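Mitogen (Streptococcus dysgalactiae, PDB 2J4X) probably acts as a secreted superantigen toxin that stimulates T cells, and carries a bound zinc ion on its beta-grasp domain. Local coordinates at residues A[110-115]-A[199-204]; A[135-140]-A[168-173]. All blocks are in the same frame, centred on the assembly; numbering follows the deposited sequence.

Interaction 1: residues A[110-115]-A[199-204]; sequences YMNIFG and VSHFDV. With ZN (zinc ion), chain B.
Asn112 is gripped through its backbone by both Phe202 and Val204, the middle of a four-bond parallel pairing between residues 110-114 and 202-204. Its N donates to Phe202 O at 2.8 Å. Its O accepts from Val204 N at 2.6 Å. Tyr110 O takes the N-H of Phe202, and Phe114 N reaches Val204 O. Before the regular pairing begins, Ser200 and His201 form a classic beta bulge opposite His171, and a water bridges the strands, accepting from Tyr110 N and donating to Ser200 O. These are neighbouring strands of the mixed beta-grasp sheet; one face carries Met111, Ile113, Phe202 and Val204. Met111 CG lies 3.7 Å from Val204 CG2, and Met111 and Phe202 pack on helix 137-150. Asn112 and Asp203 share the other face with the zinc ion. His201 NE2 binds the metal at 2.1 Å and Asp203 OD2 at 2.2 Å, His171 completing the protein ligands. The remaining imidazole nitrogen is satisfied too: ND1 donates to Ser200 OG in the ring plane, which, together with the zinc bond, should fix the ring's rotation. Asp203 OD1, the carboxylate oxygen that does not bind the metal, lies 3.4 Å from Phe114 CE1, at the edge of that ring.

Interaction 2: residues A[135-140]-A[168-173]; sequences VTFQEI and WGIHYK. With ZN (zinc ion), chain B.
Strand 134-136 turns directly into helix 137-150, whose first turn faces strand 166-172 without any backbone bond between the two segments, the nearest CA atoms, those of Ile140 and Ile170, being 9.1 Å apart. This is helix-on-sheet packing in the beta-grasp domain, and four buried side chains carry it: Phe137 and Ile140 from the helix, Trp168 and Ile170 from the strand. The ring of Phe137 and the six-membered ring of Trp168 are almost parallel (2°) but lie side by side in stepped planes, without stacking, CE1 of Phe137 3.6 Å from CZ2 of Trp168. CG of Trp168 stands between its backbone N and carbonyl carbon (chi1 69°), and the benzo ring meets Phe137 and Ile140, while NE1 donates to Asp141 OD1. The Ile140 side chain crosses that of Trp168 at about a right angle, its CG2 3.3 Å from Trp168 CH2. Ile140 also touches Phe202 of strand 199-206. At the start of the helix, Thr136 is the N-cap, its OG1 accepting from Glu139 N at 3.2 Å. On the strand, His171 turns to the opposite side from Ile170 and binds zinc through ND1 at 2.2 Å. The extended arm of Ile170 ends in the plane of the Phe137 ring, its CD1 3.9 Å from Phe137 CD1 at the ring edge.

In the fold
After the OB-fold part of the chain, strand 104-114 of the beta-grasp sheet supplies the first half of interaction 1. Residues 135-140 and 168-173 follow, and interaction 2 closes its loop there, nested wholly within the longer loop that interaction 1 completes at residues 199-204. Strand 199-206 lies between strands 104-114 and 166-172, parallel to one and antiparallel to the other. The two contacts join directly through probable hydrogen bonds from His171 N to His201 O and from Gly169 N to Asp203 O. Interaction 2 ties the sheet to helix 137-150; residues 199-204 and 168-173 supply the protein ligands of one zinc ion on the opposite face of the sheet.

Interaction 1: residues A[110-115]-A[199-204]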
ATOM      1  N   TYR A 110     -11.340  -0.233  11.045  1.00 41.53           N
ATOM      2  CA  TYR A 110     -10.752   0.639  12.052  1.00 41.65           C
ATOM      3  C   TYR A 110      -9.263   0.388  12.257  1.00 41.69           C
ATOM      4  O   TYR A 110      -8.761  -0.740  12.158  1.00 39.84           O
ATOM      5  CB  TYR A 110     -11.515   0.541  13.398  1.00 42.27           C
ATOM      6  CG  TYR A 110     -12.713   1.459  13.423  1.00 44.26           C
ATOM      7  CD1 TYR A 110     -13.873   1.130  12.717  1.00 46.67           C
ATOM      8  CD2 TYR A 110     -12.621   2.739  13.975  1.00 45.06           C
ATOM      9  CE1 TYR A 110     -14.911   2.066  12.533  1.00 48.82           C
ATOM     10  CE2 TYR A 110     -13.640   3.684  13.802  1.00 46.86           C
ATOM     11  CZ  TYR A 110     -14.785   3.346  13.070  1.00 49.75           C
ATOM     12  OH  TYR A 110     -15.775   4.288  12.813  1.00 50.25           O
ATOM     13  N   MET A 111      -8.572   1.490  12.520  1.00 42.59           N
ATOM     14  CA  MET A 111      -7.142   1.508  12.751  1.00 43.75           C
ATOM     15  C   MET A 111      -6.996   1.859  14.238  1.00 43.52           C
ATOM     16  O   MET A 111      -7.427   2.923  14.678  1.00 44.40           O
ATOM     17  CB  MET A 111      -6.529   2.591  11.848  1.00 44.28           C
ATOM     18  CG  MET A 111      -5.036   2.535  11.597  1.00 44.87           C
ATOM     19  SD  MET A 111      -4.636   3.690  10.242  1.00 46.34           S
ATOM     20  CE  MET A 111      -4.153   5.106  11.162  1.00 47.86           C
ATOM     21  N   ASN A 112      -6.437   0.935  15.013  1.00 43.70           N
ATOM     22  CA  ASN A 112      -6.211   1.144  16.445  1.00 43.28           C
ATOM     23  C   ASN A 112      -4.765   1.545  16.594  1.00 42.38           C
ATOM     24  O   ASN A 112      -3.873   0.781  16.205  1.00 42.68           O
ATOM     25  CB  ASN A 112      -6.413  -0.146  17.229  1.00 44.07           C
ATOM     26  CG  ASN A 112      -7.809  -0.684  17.105  1.00 45.33           C
ATOM     27  OD1 ASN A 112      -8.010  -1.905  17.067  1.00 46.28           O
ATOM     28  ND2 ASN A 112      -8.790   0.218  17.050  1.00 44.17           N
ATOM     29  N   ILE A 113      -4.533   2.727  17.159  1.00 40.79           N
ATOM     30  CA  ILE A 113      -3.183   3.224  17.349  1.00 39.26           C
ATOM     31  C   ILE A 113      -2.777   3.100  18.812  1.00 40.81           C
ATOM     32  O   ILE A 113      -3.455   3.607  19.693  1.00 41.00           O
ATOM     33  CB  ILE A 113      -3.071   4.667  16.897  1.00 36.91           C
ATOM     34  CG1 ILE A 113      -3.671   4.812  15.503  1.00 35.61           C
ATOM     35  CG2 ILE A 113      -1.616   5.075  16.885  1.00 38.18           C
ATOM     36  CD1 ILE A 113      -3.574   6.200  14.931  1.00 35.91           C
ATOM     37  N   PHE A 114      -1.670   2.399  19.055  1.00 43.12           N
ATOM     38  CA  PHE A 114      -1.159   2.169  20.399  1.00 45.24           C
ATOM     39  C   PHE A 114       0.189   2.802  20.574  1.00 46.51           C
ATOM     40  O   PHE A 114       0.999   2.797  19.654  1.00 46.35           O
ATOM     41  CB  PHE A 114      -1.058   0.673  20.680  1.00 45.82           C
ATOM     42  CG  PHE A 114      -2.379  -0.032  20.617  1.00 48.76           C
ATOM     43  CD1 PHE A 114      -2.661  -0.926  19.591  1.00 49.68           C
ATOM     44  CD2 PHE A 114      -3.361   0.220  21.569  1.00 49.48           C
ATOM     45  CE1 PHE A 114      -3.898  -1.552  19.521  1.00 50.47           C
ATOM     46  CE2 PHE A 114      -4.598  -0.401  21.502  1.00 48.97           C
ATOM     47  CZ  PHE A 114      -4.865  -1.287  20.478  1.00 49.25           C
ATOM     48  N   GLY A 115       0.417   3.348  21.766  1.00 49.05           N
ATOM     49  CA  GLY A 115       1.673   4.010  22.071  1.00 51.81           C
ATOM     50  C   GLY A 115       1.545   4.909  23.290  1.00 53.90           C
ATOM     51  O   GLY A 115       0.516   5.571  23.494  1.00 54.18           O
ATOM     52  N   VAL A 199     -10.817  -9.732   7.423  1.00 44.17           N
ATOM     53  CA  VAL A 199     -10.134  -8.732   8.237  1.00 42.42           C
ATOM     54  C   VAL A 199     -11.053  -8.137   9.293  1.00 42.41           C
ATOM     55  O   VAL A 199     -12.162  -7.690   8.994  1.00 42.76           O
ATOM     56  CB  VAL A 199      -9.582  -7.556   7.349  1.00 40.98           C
ATOM     57  CG1 VAL A 199      -9.116  -6.406   8.227  1.00 40.43           C
ATOM     58  CG2 VAL A 199      -8.415  -8.045   6.484  1.00 40.29           C
ATOM     59  N   SER A 200     -10.594  -8.126  10.537  1.00 41.99           N
ATOM     60  CA  SER A 200     -11.397  -7.530  11.575  1.00 40.52           C
ATOM     61  C   SER A 200     -11.001  -6.058  11.699  1.00 39.75           C
ATOM     62  O   SER A 200     -11.839  -5.172  11.514  1.00 41.28           O
ATOM     63  CB  SER A 200     -11.186  -8.242  12.898  1.00 41.84           C
ATOM     64  OG  SER A 200     -11.958  -7.604  13.904  1.00 44.80           O
ATOM     65  N   HIS A 201      -9.730  -5.788  11.985  1.00 37.64           N
ATOM     66  CA  HIS A 201      -9.272  -4.406  12.125  1.00 36.88           C
ATOM     67  C   HIS A 201      -7.782  -4.291  11.888  1.00 37.40           C
ATOM     68  O   HIS A 201      -7.121  -5.293  11.623  1.00 39.23           O
ATOM     69  CB  HIS A 201      -9.568  -3.885  13.526  1.00 37.08           C
ATOM     70  CG  HIS A 201      -9.013  -4.746  14.617  1.00 37.77           C
ATOM     71  ND1 HIS A 201      -9.612  -5.922  15.017  1.00 39.33           N
ATOM     72  CD2 HIS A 201      -7.908  -4.609  15.387  1.00 38.27           C
ATOM     73  CE1 HIS A 201      -8.904  -6.472  15.988  1.00 38.00           C
ATOM     74  NE2 HIS A 201      -7.865  -5.694  16.233  1.00 38.84           N
ATOM     75  N   PHE A 202      -7.262  -3.064  11.978  1.00 36.57           N
ATOM     76  CA  PHE A 202      -5.828  -2.813  11.806  1.00 36.23           C
ATOM     77  C   PHE A 202      -5.270  -2.328  13.140  1.00 36.08           C
ATOM     78  O   PHE A 202      -5.912  -1.522  13.812  1.00 35.79           O
ATOM     79  CB  PHE A 202      -5.568  -1.735  10.741  1.00 34.30           C
ATOM     80  CG  PHE A 202      -6.048  -2.104   9.368  1.00 33.87           C
ATOM     81  CD1 PHE A 202      -6.592  -1.132   8.530  1.00 33.45           C
ATOM     82  CD2 PHE A 202      -5.980  -3.425   8.919  1.00 32.82           C
ATOM     83  CE1 PHE A 202      -7.072  -1.468   7.261  1.00 34.63           C
ATOM     84  CE2 PHE A 202      -6.454  -3.774   7.658  1.00 33.17           C
ATOM     85  CZ  PHE A 202      -7.003  -2.791   6.825  1.00 33.31           C
ATOM     86  N   ASP A 203      -4.089  -2.827  13.518  1.00 36.33           N
ATOM     87  CA  ASP A 203      -3.431  -2.429  14.767  1.00 36.26           C
ATOM     88  C   ASP A 203      -2.099  -1.755  14.500  1.00 35.86           C
ATOM     89  O   ASP A 203      -1.248  -2.302  13.802  1.00 35.80           O
ATOM     90  CB  ASP A 203      -3.183  -3.634  15.668  1.00 37.36           C
ATOM     91  CG  ASP A 203      -4.452  -4.164  16.306  1.00 38.94           C
ATOM     92  OD1 ASP A 203      -5.223  -3.365  16.903  1.00 39.36           O
ATOM     93  OD2 ASP A 203      -4.664  -5.393  16.212  1.00 40.37           O
ATOM     94  N   VAL A 204      -1.916  -0.570  15.068  1.00 35.97           N
ATOM     95  CA  VAL A 204      -0.680   0.178  14.880  1.00 35.06           C
ATOM     96  C   VAL A 204       0.086   0.197  16.202  1.00 36.40           C
ATOM     97  O   VAL A 204      -0.466   0.600  17.213  1.00 37.83           O
ATOM     98  CB  VAL A 204      -0.989   1.607  14.440  1.00 33.34           C
ATOM     99  CG1 VAL A 204       0.291   2.350  14.163  1.00 31.52           C
ATOM    100  CG2 VAL A 204      -1.890   1.585  13.217  1.00 32.47           C
TER
HETATM  101 ZN    ZN B1211      -6.224  -6.483  17.291  1.00 52.26          ZN
HETATM  102  O   HOH W   1     -12.982  -2.718  12.158  1.00 45.20           O

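Interaction 2: residues A[135-140]-A[168-173]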
ATOM      1  N   VAL A 135      -8.273  -6.401  -1.961  1.00 33.76           N
ATOM      2  CA  VAL A 135      -7.468  -5.191  -2.115  1.00 33.11           C
ATOM      3  C   VAL A 135      -6.011  -5.605  -1.916  1.00 32.29           C
ATOM      4  O   VAL A 135      -5.710  -6.476  -1.094  1.00 33.02           O
ATOM      5  CB  VAL A 135      -7.841  -4.047  -1.070  1.00 33.05           C
ATOM      6  CG1 VAL A 135      -9.353  -3.834  -1.032  1.00 31.44           C
ATOM      7  CG2 VAL A 135      -7.285  -4.358   0.304  1.00 32.95           C
ATOM      8  N   THR A 136      -5.107  -5.004  -2.678  1.00 30.59           N
ATOM      9  CA  THR A 136      -3.704  -5.337  -2.527  1.00 30.05           C
ATOM     10  C   THR A 136      -3.234  -4.917  -1.135  1.00 29.97           C
ATOM     11  O   THR A 136      -3.784  -3.983  -0.548  1.00 30.53           O
ATOM     12  CB  THR A 136      -2.815  -4.591  -3.555  1.00 29.72           C
ATOM     13  OG1 THR A 136      -3.088  -3.178  -3.506  1.00 29.88           O
ATOM     14  CG2 THR A 136      -3.044  -5.135  -4.938  1.00 26.73           C
ATOM     15  N   PHE A 137      -2.234  -5.623  -0.609  1.00 29.05           N
ATOM     16  CA  PHE A 137      -1.635  -5.271   0.668  1.00 28.28           C
ATOM     17  C   PHE A 137      -0.952  -3.894   0.485  1.00 28.25           C
ATOM     18  O   PHE A 137      -0.943  -3.069   1.403  1.00 27.73           O
ATOM     19  CB  PHE A 137      -0.595  -6.319   1.071  1.00 30.53           C
ATOM     20  CG  PHE A 137       0.289  -5.886   2.216  1.00 32.83           C
ATOM     21  CD1 PHE A 137      -0.207  -5.820   3.510  1.00 33.11           C
ATOM     22  CD2 PHE A 137       1.610  -5.488   1.986  1.00 34.20           C
ATOM     23  CE1 PHE A 137       0.592  -5.365   4.547  1.00 32.03           C
ATOM     24  CE2 PHE A 137       2.414  -5.027   3.031  1.00 31.83           C
ATOM     25  CZ  PHE A 137       1.897  -4.969   4.301  1.00 31.13           C
ATOM     26  N   GLN A 138      -0.384  -3.645  -0.703  1.00 27.00           N
ATOM     27  CA  GLN A 138       0.273  -2.379  -0.978  1.00 25.35           C
ATOM     28  C   GLN A 138      -0.665  -1.204  -0.731  1.00 26.35           C
ATOM     29  O   GLN A 138      -0.237  -0.184  -0.162  1.00 27.55           O
ATOM     30  CB  GLN A 138       0.776  -2.307  -2.414  1.00 24.04           C
ATOM     31  CG  GLN A 138       1.295  -0.904  -2.727  1.00 22.04           C
ATOM     32  CD  GLN A 138       1.875  -0.758  -4.116  1.00 22.55           C
ATOM     33  OE1 GLN A 138       2.447   0.277  -4.448  1.00 23.48           O
ATOM     34  NE2 GLN A 138       1.738  -1.796  -4.934  1.00 22.75           N
ATOM     35  N   GLU A 139      -1.930  -1.340  -1.158  1.00 25.35           N
ATOM     36  CA  GLU A 139      -2.929  -0.289  -0.974  1.00 25.37           C
ATOM     37  C   GLU A 139      -3.189  -0.012   0.506  1.00 26.30           C
ATOM     38  O   GLU A 139      -3.192   1.145   0.931  1.00 27.14           O
ATOM     39  CB  GLU A 139      -4.259  -0.647  -1.635  1.00 27.03           C
ATOM     40  CG  GLU A 139      -5.326   0.440  -1.376  1.00 27.97           C
ATOM     41  CD  GLU A 139      -6.688   0.136  -1.959  1.00 28.67           C
ATOM     42  OE1 GLU A 139      -6.779  -0.575  -2.975  1.00 29.62           O
ATOM     43  OE2 GLU A 139      -7.674   0.635  -1.406  1.00 30.35           O
ATOM     44  N   ILE A 140      -3.447  -1.067   1.284  1.00 27.10           N
ATOM     45  CA  ILE A 140      -3.664  -0.930   2.727  1.00 27.10           C
ATOM     46  C   ILE A 140      -2.433  -0.284   3.381  1.00 28.08           C
ATOM     47  O   ILE A 140      -2.560   0.691   4.121  1.00 30.64           O
ATOM     48  CB  ILE A 140      -3.851  -2.298   3.408  1.00 26.82           C
ATOM     49  CG1 ILE A 140      -5.080  -3.003   2.833  1.00 27.57           C
ATOM     50  CG2 ILE A 140      -3.965  -2.119   4.911  1.00 24.60           C
ATOM     51  CD1 ILE A 140      -5.312  -4.392   3.411  1.00 26.42           C
ATOM     52  N   TRP A 168       2.773  -2.398  12.304  1.00 30.59           N
ATOM     53  CA  TRP A 168       1.336  -2.488  12.388  1.00 31.53           C
ATOM     54  C   TRP A 168       0.944  -3.861  11.920  1.00 30.68           C
ATOM     55  O   TRP A 168       1.782  -4.633  11.469  1.00 31.11           O
ATOM     56  CB  TRP A 168       0.654  -1.420  11.527  1.00 30.74           C
ATOM     57  CG  TRP A 168       0.810  -1.640  10.069  1.00 31.28           C
ATOM     58  CD1 TRP A 168       1.914  -1.367   9.302  1.00 31.36           C
ATOM     59  CD2 TRP A 168      -0.171  -2.185   9.182  1.00 31.41           C
ATOM     60  NE1 TRP A 168       1.675  -1.704   7.986  1.00 32.10           N
ATOM     61  CE2 TRP A 168       0.405  -2.211   7.883  1.00 32.23           C
ATOM     62  CE3 TRP A 168      -1.483  -2.658   9.356  1.00 29.99           C
ATOM     63  CZ2 TRP A 168      -0.291  -2.689   6.762  1.00 30.46           C
ATOM     64  CZ3 TRP A 168      -2.170  -3.132   8.245  1.00 30.75           C
ATOM     65  CH2 TRP A 168      -1.570  -3.142   6.958  1.00 30.44           C
ATOM     66  N   GLY A 169      -0.341  -4.166  12.038  1.00 32.09           N
ATOM     67  CA  GLY A 169      -0.833  -5.456  11.599  1.00 31.30           C
ATOM     68  C   GLY A 169      -2.289  -5.481  11.171  1.00 31.33           C
ATOM     69  O   GLY A 169      -3.098  -4.654  11.573  1.00 29.78           O
ATOM     70  N   ILE A 170      -2.599  -6.448  10.318  1.00 33.46           N
ATOM     71  CA  ILE A 170      -3.949  -6.677   9.839  1.00 34.95           C
ATOM     72  C   ILE A 170      -4.415  -7.752  10.809  1.00 36.38           C
ATOM     73  O   ILE A 170      -3.843  -8.851  10.842  1.00 37.01           O
ATOM     74  CB  ILE A 170      -3.938  -7.262   8.409  1.00 34.15           C
ATOM     75  CG1 ILE A 170      -3.376  -6.221   7.443  1.00 33.98           C
ATOM     76  CG2 ILE A 170      -5.349  -7.720   8.007  1.00 34.24           C
ATOM     77  CD1 ILE A 170      -3.048  -6.754   6.070  1.00 34.90           C
ATOM     78  N   HIS A 171      -5.411  -7.433  11.629  1.00 38.28           N
ATOM     79  CA  HIS A 171      -5.908  -8.411  12.584  1.00 40.06           C
ATOM     80  C   HIS A 171      -7.138  -9.068  12.018  1.00 40.94           C
ATOM     81  O   HIS A 171      -8.215  -8.464  11.950  1.00 40.45           O
ATOM     82  CB  HIS A 171      -6.220  -7.777  13.934  1.00 41.64           C
ATOM     83  CG  HIS A 171      -6.139  -8.745  15.082  1.00 45.40           C
ATOM     84  ND1 HIS A 171      -5.645  -8.392  16.323  1.00 44.67           N
ATOM     85  CD2 HIS A 171      -6.469 -10.056  15.170  1.00 45.45           C
ATOM     86  CE1 HIS A 171      -5.673  -9.445  17.123  1.00 46.31           C
ATOM     87  NE2 HIS A 171      -6.170 -10.467  16.448  1.00 46.91           N
ATOM     88  N   TYR A 172      -6.924 -10.313  11.591  1.00 42.48           N
ATOM     89  CA  TYR A 172      -7.934 -11.169  10.985  1.00 42.80           C
ATOM     90  C   TYR A 172      -9.002 -11.602  11.980  1.00 43.72           C
ATOM     91  O   TYR A 172      -8.773 -11.585  13.195  1.00 44.60           O
ATOM     92  CB  TYR A 172      -7.255 -12.389  10.338  1.00 40.70           C
ATOM     93  CG  TYR A 172      -6.455 -12.025   9.099  1.00 41.08           C
ATOM     94  CD1 TYR A 172      -5.061 -11.944   9.137  1.00 40.69           C
ATOM     95  CD2 TYR A 172      -7.104 -11.687   7.902  1.00 40.48           C
ATOM     96  CE1 TYR A 172      -4.326 -11.525   8.014  1.00 40.61           C
ATOM     97  CE2 TYR A 172      -6.379 -11.267   6.774  1.00 40.65           C
ATOM     98  CZ  TYR A 172      -4.992 -11.184   6.840  1.00 41.33           C
ATOM     99  OH  TYR A 172      -4.275 -10.737   5.754  1.00 41.63           O
ATOM    100  N   LYS A 173     -10.173 -11.960  11.454  1.00 43.62           N
ATOM    101  CA  LYS A 173     -11.279 -12.391  12.277  1.00 43.30           C
ATOM    102  C   LYS A 173     -10.969 -13.737  12.932  1.00 45.71           C
ATOM    103  O   LYS A 173     -11.501 -14.059  13.998  1.00 46.81           O
ATOM    104  CB  LYS A 173     -12.529 -12.479  11.423  1.00 40.99           C
ATOM    105  CG  LYS A 173     -13.064 -11.129  11.012  1.00 40.20           C
ATOM    106  CD  LYS A 173     -14.215 -11.287  10.038  1.00 40.79           C
ATOM    107  CE  LYS A 173     -14.799  -9.953   9.652  1.00 41.93           C
ATOM    108  NZ  LYS A 173     -15.932 -10.087   8.691  1.00 43.63           N
TER
HETATM  109 ZN    ZN B1211      -6.224  -6.483  17.291  1.00 52.26          ZN